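Local coordinates for protein 4-carboxymuconolactone decarboxylase (Sinorhizobium meliloti, PDB 4G9Q) that belongs to the carboxymuconolactone decarboxylase family, forms an all-helical trimer and may have peroxiredoxin-like activity, at residues Arg190-Trp193 and Leu194-Asp197; Gly131-Ser134 and Glu135-Lys139; Tyr62-Val65 and Trp66-Gly70. One frame throughout, in Å; residues are numbered along the deposited sequence.

Interaction 1: Arg190-Trp193 and Leu194-Asp197; sequences RDLW and LRPD
Arg-195 folds back from the turn after helix 178-192 and runs beside Asp-191. Its CB lies 3.4 Å from Leu-192 O. CG of Arg-195 is anti to its own carbonyl carbon (chi1 -74°), and this brings it 3.7 Å from Asp-191 OD1. The next carbon, CD of Arg-195, lies 3.9 Å from Leu-192 CA, with the methyl CD1 of Leu-192 a little farther. The chain then bends at chi3 (57°). Beyond the bend, NE pairs with Glu-112 in a salt bridge, while NH1 and NH2 donate to the carbonyls of Val-150 and Ala-149. Arg-195 NH1 also donates to water 1, which lies in the guanidinium plane at 2.9 Å from NH1. The same water donates to Asp-191 OD1 at 2.7 Å. The carboxylate and guanidinium planes stand 80° apart, and water links them. Asp-191 OD2 makes a salt bridge with Arg-60 of the second subunit.

A type I beta turn from Leu-192 to Arg-195 sets the course of the backbone. Arg-195 N donates to Leu-192 O at 3.2 Å, and Leu-194 N to Asp-191 O at 2.9 Å. CD1 of Leu-194 rests 3.9 Å from Arg-190 O. With an alanine here, Leu-157 would probably lose its leucine partner and a gap would open beside the Arg-190 carbonyl. Leu-192 and Trp-193 both reach helices 107-120 and 200-213.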
loop_
_atom_site.group_PDB
_atom_site.type_symbol
_atom_site.label_atom_id
_atom_site.label_comp_id
_atom_site.label_asym_id
_atom_site.label_seq_id
_atom_site.Cartn_x
_atom_site.Cartn_y
_atom_site.Cartn_z
ATOM N N ARG A 190 3.430 -26.997 -5.825
ATOM C CA ARG A 190 4.176 -28.056 -6.511
ATOM C C ARG A 190 5.396 -27.548 -7.284
ATOM O O ARG A 190 6.020 -28.307 -8.039
ATOM C CB ARG A 190 3.250 -28.885 -7.410
ATOM C CG ARG A 190 2.308 -29.781 -6.625
ATOM C CD ARG A 190 1.558 -30.753 -7.523
ATOM N NE ARG A 190 1.588 -32.103 -6.960
ATOM C CZ ARG A 190 2.475 -33.038 -7.292
ATOM N NH1 ARG A 190 3.409 -32.792 -8.204
ATOM N NH2 ARG A 190 2.425 -34.230 -6.716
ATOM N N ASP A 191 5.741 -26.274 -7.089
ATOM C CA ASP A 191 6.948 -25.704 -7.696
ATOM C C ASP A 191 7.648 -24.703 -6.783
ATOM O O ASP A 191 8.658 -25.040 -6.168
ATOM C CB ASP A 191 6.669 -25.086 -9.080
ATOM C CG ASP A 191 7.913 -24.452 -9.699
ATOM O OD1 ASP A 191 9.039 -24.864 -9.344
ATOM O OD2 ASP A 191 7.775 -23.535 -10.542
ATOM N N LEU A 192 7.110 -23.481 -6.689
ATOM C CA LEU A 192 7.752 -22.407 -5.924
ATOM C C LEU A 192 8.220 -22.848 -4.530
ATOM O O LEU A 192 9.375 -22.608 -4.159
ATOM C CB LEU A 192 6.832 -21.169 -5.831
ATOM C CG LEU A 192 7.401 -19.903 -5.164
ATOM C CD1 LEU A 192 8.551 -19.306 -5.964
ATOM C CD2 LEU A 192 6.293 -18.871 -4.961
ATOM N N TRP A 193 7.337 -23.510 -3.784
ATOM C CA TRP A 193 7.617 -23.906 -2.401
ATOM C C TRP A 193 8.619 -25.049 -2.290
ATOM O O TRP A 193 9.176 -25.283 -1.220
ATOM C CB TRP A 193 6.318 -24.230 -1.648
ATOM C CG TRP A 193 5.639 -22.977 -1.188
ATOM C CD1 TRP A 193 4.606 -22.331 -1.794
ATOM C CD2 TRP A 193 5.984 -22.200 -0.039
ATOM N NE1 TRP A 193 4.272 -21.196 -1.084
ATOM C CE2 TRP A 193 5.105 -21.092 -0.002
ATOM C CE3 TRP A 193 6.939 -22.340 0.977
ATOM C CZ2 TRP A 193 5.159 -20.123 1.010
ATOM C CZ3 TRP A 193 6.993 -21.372 1.983
ATOM C CH2 TRP A 193 6.103 -20.281 1.987
ATOM N N LEU A 194 8.858 -25.733 -3.406
ATOM C CA LEU A 194 9.834 -26.824 -3.462
ATOM C C LEU A 194 11.175 -26.404 -4.066
ATOM O O LEU A 194 12.119 -27.204 -4.129
ATOM C CB LEU A 194 9.246 -28.005 -4.244
ATOM C CG LEU A 194 7.873 -28.491 -3.771
ATOM C CD1 LEU A 194 7.370 -29.610 -4.677
ATOM C CD2 LEU A 194 7.899 -28.931 -2.296
ATOM N N ARG A 195 11.275 -25.152 -4.507
ATOM C CA ARG A 195 12.535 -24.646 -5.037
ATOM C C ARG A 195 13.585 -24.584 -3.921
ATOM O O ARG A 195 13.314 -24.056 -2.844
ATOM C CB ARG A 195 12.329 -23.288 -5.712
ATOM C CG ARG A 195 11.615 -23.383 -7.069
ATOM C CD ARG A 195 11.257 -21.992 -7.612
ATOM N NE ARG A 195 12.443 -21.143 -7.736
ATOM C CZ ARG A 195 13.262 -21.124 -8.785
ATOM N NH1 ARG A 195 13.032 -21.894 -9.847
ATOM N NH2 ARG A 195 14.315 -20.321 -8.775
ATOM N N PRO A 196 14.777 -25.159 -4.159
ATOM C CA PRO A 196 15.741 -25.297 -3.052
ATOM C C PRO A 196 16.541 -24.041 -2.679
ATOM O O PRO A 196 17.247 -24.044 -1.665
ATOM C CB PRO A 196 16.686 -26.401 -3.554
ATOM C CG PRO A 196 16.651 -26.260 -5.050
ATOM C CD PRO A 196 15.205 -25.904 -5.361
ATOM N N ASP A 197 16.418 -22.977 -3.468
ATOM C CA ASP A 197 17.271 -21.793 -3.322
ATOM C C ASP A 197 16.980 -20.982 -2.053
ATOM O O ASP A 197 17.803 -20.173 -1.622
ATOM C CB ASP A 197 17.194 -20.942 -4.589
ATOM C CG ASP A 197 17.255 -21.793 -5.854
ATOM O OD1 ASP A 197 18.356 -21.894 -6.438
ATOM O OD2 ASP A 197 16.212 -22.395 -6.231
HETATM O O HOH W 1 11.267 -24.130 -10.601
#

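Interaction 2: Gly131-Ser134 and Glu135-Lys139; sequences GPVS and EAFAK
Val-133 and Phe-137, one turn apart on helix 130-139, run alongside each other from the same side of the helix. The valine methyl CG1 sits over one face of the Phe-137 ring. It is 3.8 Å from the ring centroid and 15° off the ring normal, a CH-pi contact. Val-133 CG1 is displaced toward the rim, nearest Phe-137 CZ at 3.7 Å. The valine torsion explains this approach: CG1 is anti to the backbone N (chi1 176°), which leaves it facing the next turn. The backbone bond between the same two residues, Phe-137 N to Val-133 O, is 2.9 Å long and holds their spacing.

A second pair lies elsewhere on the helix surface. Glu-135 reaches out as an extended chain, and Lys-139 comes to it from the next turn. Lys-139 NZ donates to Glu-135 OE2 at 2.9 Å in a salt bridge. The carboxylate uses its anti lone pair, on the side away from OE1. A backbone bond runs from Glu-135 N to Gly-131 O at 3.1 Å.

Val-133 and Phe-137 both pack on Ile-110 of helix 107-120, and Ala-136 touches Ala-97 of helix 93-102. Val-49 and Ser-48 of the second subunit also touch the Val-133 and Phe-137 side. The whole is an amphipathic alpha helix, with an apolar i, i+4 contact on its buried side and an i, i+4 ion pair on its more exposed side.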
loop_
_atom_site.group_PDB
_atom_site.type_symbol
_atom_site.label_atom_id
_atom_site.label_comp_id
_atom_site.label_asym_id
_atom_site.label_seq_id
_atom_site.Cartn_x
_atom_site.Cartn_y
_atom_site.Cartn_z
ATOM N N GLY A 131 16.633 -2.821 -10.571
ATOM C CA GLY A 131 17.621 -1.734 -10.577
ATOM C C GLY A 131 18.454 -1.637 -9.305
ATOM O O GLY A 131 19.687 -1.719 -9.370
ATOM N N PRO A 132 17.794 -1.453 -8.144
ATOM C CA PRO A 132 18.504 -1.334 -6.867
ATOM C C PRO A 132 19.362 -2.554 -6.496
ATOM O O PRO A 132 20.506 -2.386 -6.060
ATOM C CB PRO A 132 17.373 -1.141 -5.855
ATOM C CG PRO A 132 16.283 -0.488 -6.639
ATOM C CD PRO A 132 16.363 -1.118 -8.003
ATOM N N VAL A 133 18.831 -3.761 -6.675
ATOM C CA VAL A 133 19.580 -4.968 -6.304
ATOM C C VAL A 133 20.719 -5.261 -7.293
ATOM O O VAL A 133 21.789 -5.708 -6.880
ATOM C CB VAL A 133 18.659 -6.204 -6.101
ATOM C CG1 VAL A 133 19.484 -7.466 -5.825
ATOM C CG2 VAL A 133 17.687 -5.957 -4.944
ATOM N N SER A 134 20.499 -4.999 -8.581
ATOM C CA SER A 134 21.569 -5.164 -9.578
ATOM C C SER A 134 22.758 -4.264 -9.260
ATOM O O SER A 134 23.906 -4.667 -9.430
ATOM C CB SER A 134 21.071 -4.923 -11.010
ATOM O OG SER A 134 20.784 -3.557 -11.249
ATOM N N GLU A 135 22.472 -3.053 -8.783
ATOM C CA GLU A 135 23.524 -2.124 -8.370
ATOM C C GLU A 135 24.304 -2.675 -7.172
ATOM O O GLU A 135 25.539 -2.636 -7.154
ATOM C CB GLU A 135 22.939 -0.746 -8.056
ATOM C CG GLU A 135 23.988 0.315 -7.725
ATOM C CD GLU A 135 23.388 1.665 -7.376
ATOM O OE1 GLU A 135 22.306 2.007 -7.906
ATOM O OE2 GLU A 135 24.010 2.395 -6.575
ATOM N N ALA A 136 23.578 -3.201 -6.185
ATOM C CA ALA A 136 24.193 -3.811 -5.008
ATOM C C ALA A 136 25.094 -4.981 -5.404
ATOM O O ALA A 136 26.218 -5.098 -4.904
ATOM C CB ALA A 136 23.128 -4.260 -4.022
ATOM N N PHE A 137 24.605 -5.826 -6.314
ATOM C CA PHE A 137 25.371 -6.970 -6.810
ATOM C C PHE A 137 26.605 -6.540 -7.600
ATOM O O PHE A 137 27.687 -7.102 -7.417
ATOM C CB PHE A 137 24.502 -7.890 -7.682
ATOM C CG PHE A 137 23.544 -8.763 -6.904
ATOM C CD1 PHE A 137 23.601 -8.842 -5.514
ATOM C CD2 PHE A 137 22.597 -9.529 -7.577
ATOM C CE1 PHE A 137 22.711 -9.660 -4.803
ATOM C CE2 PHE A 137 21.705 -10.354 -6.874
ATOM C CZ PHE A 137 21.769 -10.419 -5.484
ATOM N N ALA A 138 26.436 -5.553 -8.479
ATOM C CA ALA A 138 27.543 -5.056 -9.308
ATOM C C ALA A 138 28.705 -4.525 -8.467
ATOM O O ALA A 138 29.863 -4.820 -8.758
ATOM C CB ALA A 138 27.056 -3.993 -10.289
ATOM N N LYS A 139 28.387 -3.767 -7.417
ATOM C CA LYS A 139 29.401 -3.194 -6.524
ATOM C C LYS A 139 30.223 -4.267 -5.804
ATOM O O LYS A 139 31.395 -4.046 -5.489
ATOM C CB LYS A 139 28.757 -2.252 -5.494
ATOM C CG LYS A 139 27.896 -1.137 -6.089
ATOM C CD LYS A 139 28.684 0.122 -6.427
ATOM C CE LYS A 139 27.748 1.252 -6.873
ATOM N NZ LYS A 139 26.754 1.632 -5.816
#

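Interaction 3: Tyr62-Val65 and Trp66-Gly70; sequences YGDV and WQRPG
Tyr-62 and Trp-66 form an offset stack. The tyrosine ring and the five-membered ring of the indole have centroids 4.5 Å apart, with planes only 2° from parallel. Trp-66 CD1 lies over the centre of the tyrosine ring, and is 4.1 Å from Tyr-62 CD1. Outside partners hold both polar ends: Tyr-62 OH bonds to Tyr-96 OH, and Trp-66 NE1 to Tyr-247 OH.

Two backbone hydrogen bonds shape the turn. Gln-67 N donates to Asp-64 O at 3.0 Å. Arg-68 N donates to Val-65 O at 3.1 Å and closes the type I beta turn from Val-65 to Arg-68.

The charged side chains meet through water. Water 2 donates to Asp-64 OD1 at 2.6 Å and accepts a weak bond from Arg-68 NH1 at 3.0 Å. Arg-68 CG lies 3.4 Å from Asp-64 O. Arg-68 NE forms a salt bridge with Glu-239, and Asp-64 OD1 is also hydrogen-bonded to Tyr-183 OH of the third subunit.

A pi-type turn at the end of helix 51-65 thus passes into a type I beta turn in the loop before helix 73-86, with Trp-66 packed on helix 73-86 and Val-65 on helix 234-248.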
loop_
_atom_site.group_PDB
_atom_site.type_symbol
_atom_site.label_atom_id
_atom_site.label_comp_id
_atom_site.label_asym_id
_atom_site.label_seq_id
_atom_site.Cartn_x
_atom_site.Cartn_y
_atom_site.Cartn_z
ATOM N N TYR A 62 19.110 0.934 14.883
ATOM C CA TYR A 62 20.362 0.204 14.758
ATOM C C TYR A 62 21.004 -0.165 16.089
ATOM O O TYR A 62 21.587 -1.245 16.216
ATOM C CB TYR A 62 21.319 0.942 13.821
ATOM C CG TYR A 62 20.971 0.633 12.395
ATOM C CD1 TYR A 62 21.533 -0.475 11.754
ATOM C CD2 TYR A 62 20.033 1.395 11.705
ATOM C CE1 TYR A 62 21.198 -0.790 10.453
ATOM C CE2 TYR A 62 19.687 1.087 10.397
ATOM C CZ TYR A 62 20.279 -0.005 9.780
ATOM O OH TYR A 62 19.950 -0.317 8.489
ATOM N N GLY A 63 20.862 0.709 17.081
ATOM C CA GLY A 63 21.517 0.527 18.375
ATOM C C GLY A 63 20.807 -0.431 19.312
ATOM O O GLY A 63 21.414 -0.952 20.258
ATOM N N ASP A 64 19.520 -0.663 19.063
ATOM C CA ASP A 64 18.720 -1.521 19.933
ATOM C C ASP A 64 18.026 -2.649 19.171
ATOM O O ASP A 64 18.343 -3.821 19.384
ATOM C CB ASP A 64 17.724 -0.689 20.752
ATOM C CG ASP A 64 17.253 -1.403 22.007
ATOM O OD1 ASP A 64 16.424 -2.328 21.898
ATOM O OD2 ASP A 64 17.710 -1.033 23.112
ATOM N N VAL A 65 17.095 -2.309 18.280
ATOM C CA VAL A 65 16.309 -3.334 17.573
ATOM C C VAL A 65 17.206 -4.348 16.856
ATOM O O VAL A 65 17.069 -5.562 17.064
ATOM C CB VAL A 65 15.320 -2.708 16.564
ATOM C CG1 VAL A 65 14.486 -3.800 15.866
ATOM C CG2 VAL A 65 14.418 -1.726 17.275
ATOM N N TRP A 66 18.121 -3.844 16.031
ATOM C CA TRP A 66 19.018 -4.696 15.251
ATOM C C TRP A 66 19.972 -5.501 16.130
ATOM O O TRP A 66 20.535 -6.497 15.678
ATOM C CB TRP A 66 19.807 -3.875 14.226
ATOM C CG TRP A 66 19.092 -3.718 12.914
ATOM C CD1 TRP A 66 18.210 -2.730 12.572
ATOM C CD2 TRP A 66 19.205 -4.570 11.766
ATOM N NE1 TRP A 66 17.765 -2.920 11.285
ATOM C CE2 TRP A 66 18.359 -4.040 10.766
ATOM C CE3 TRP A 66 19.939 -5.735 11.486
ATOM C CZ2 TRP A 66 18.222 -4.634 9.504
ATOM C CZ3 TRP A 66 19.807 -6.322 10.231
ATOM C CH2 TRP A 66 18.949 -5.769 9.256
ATOM N N GLN A 67 20.125 -5.072 17.382
ATOM C CA GLN A 67 21.030 -5.719 18.335
ATOM C C GLN A 67 20.354 -6.757 19.231
ATOM O O GLN A 67 21.032 -7.422 20.027
ATOM C CB GLN A 67 21.750 -4.673 19.196
ATOM C CG GLN A 67 22.587 -3.668 18.407
ATOM C CD GLN A 67 23.481 -4.318 17.364
ATOM O OE1 GLN A 67 23.312 -4.097 16.163
ATOM N NE2 GLN A 67 24.435 -5.128 17.815
ATOM N N ARG A 68 19.032 -6.904 19.102
ATOM C CA ARG A 68 18.285 -7.876 19.902
ATOM C C ARG A 68 18.683 -9.291 19.486
ATOM O O ARG A 68 18.497 -9.672 18.332
ATOM C CB ARG A 68 16.775 -7.683 19.757
ATOM C CG ARG A 68 16.245 -6.370 20.305
ATOM C CD ARG A 68 14.725 -6.273 20.123
ATOM N NE ARG A 68 14.017 -7.366 20.788
ATOM C CZ ARG A 68 13.647 -7.370 22.064
ATOM N NH1 ARG A 68 13.908 -6.330 22.850
ATOM N NH2 ARG A 68 13.012 -8.424 22.560
ATOM N N PRO A 69 19.250 -10.066 20.428
ATOM C CA PRO A 69 19.912 -11.324 20.061
ATOM C C PRO A 69 18.987 -12.494 19.708
ATOM O O PRO A 69 19.469 -13.499 19.177
ATOM C CB PRO A 69 20.730 -11.660 21.314
ATOM C CG PRO A 69 19.973 -11.029 22.424
ATOM C CD PRO A 69 19.426 -9.750 21.857
ATOM N N GLY A 70 17.689 -12.364 19.994
ATOM C CA GLY A 70 16.714 -13.425 19.717
ATOM C C GLY A 70 16.569 -13.771 18.245
ATOM O O GLY A 70 16.137 -14.867 17.892
HETATM O O HOH W 2 15.642 -4.035 23.696
#

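Interactions 1 and 3 hold matching places in the two carboxymuconolactone decarboxylase family regions of the chain. Each is a helix end running into a type I turn. Glu-112 beside interaction 1 has its counterpart in Glu-239 beside interaction 3. Their centres are 31 Å apart, on opposite sides of the chain's centre, and their nearest atoms about 18 Å. All three lie at subunit borders: interactions 1 and 2 meet the second subunit, interaction 3 the third. Interaction 2 is a plain helix contact. Its centre is 25 Å from that of interaction 1 and 26 Å from that of interaction 3, with nearest atoms about 11 Å and about 13 Å away.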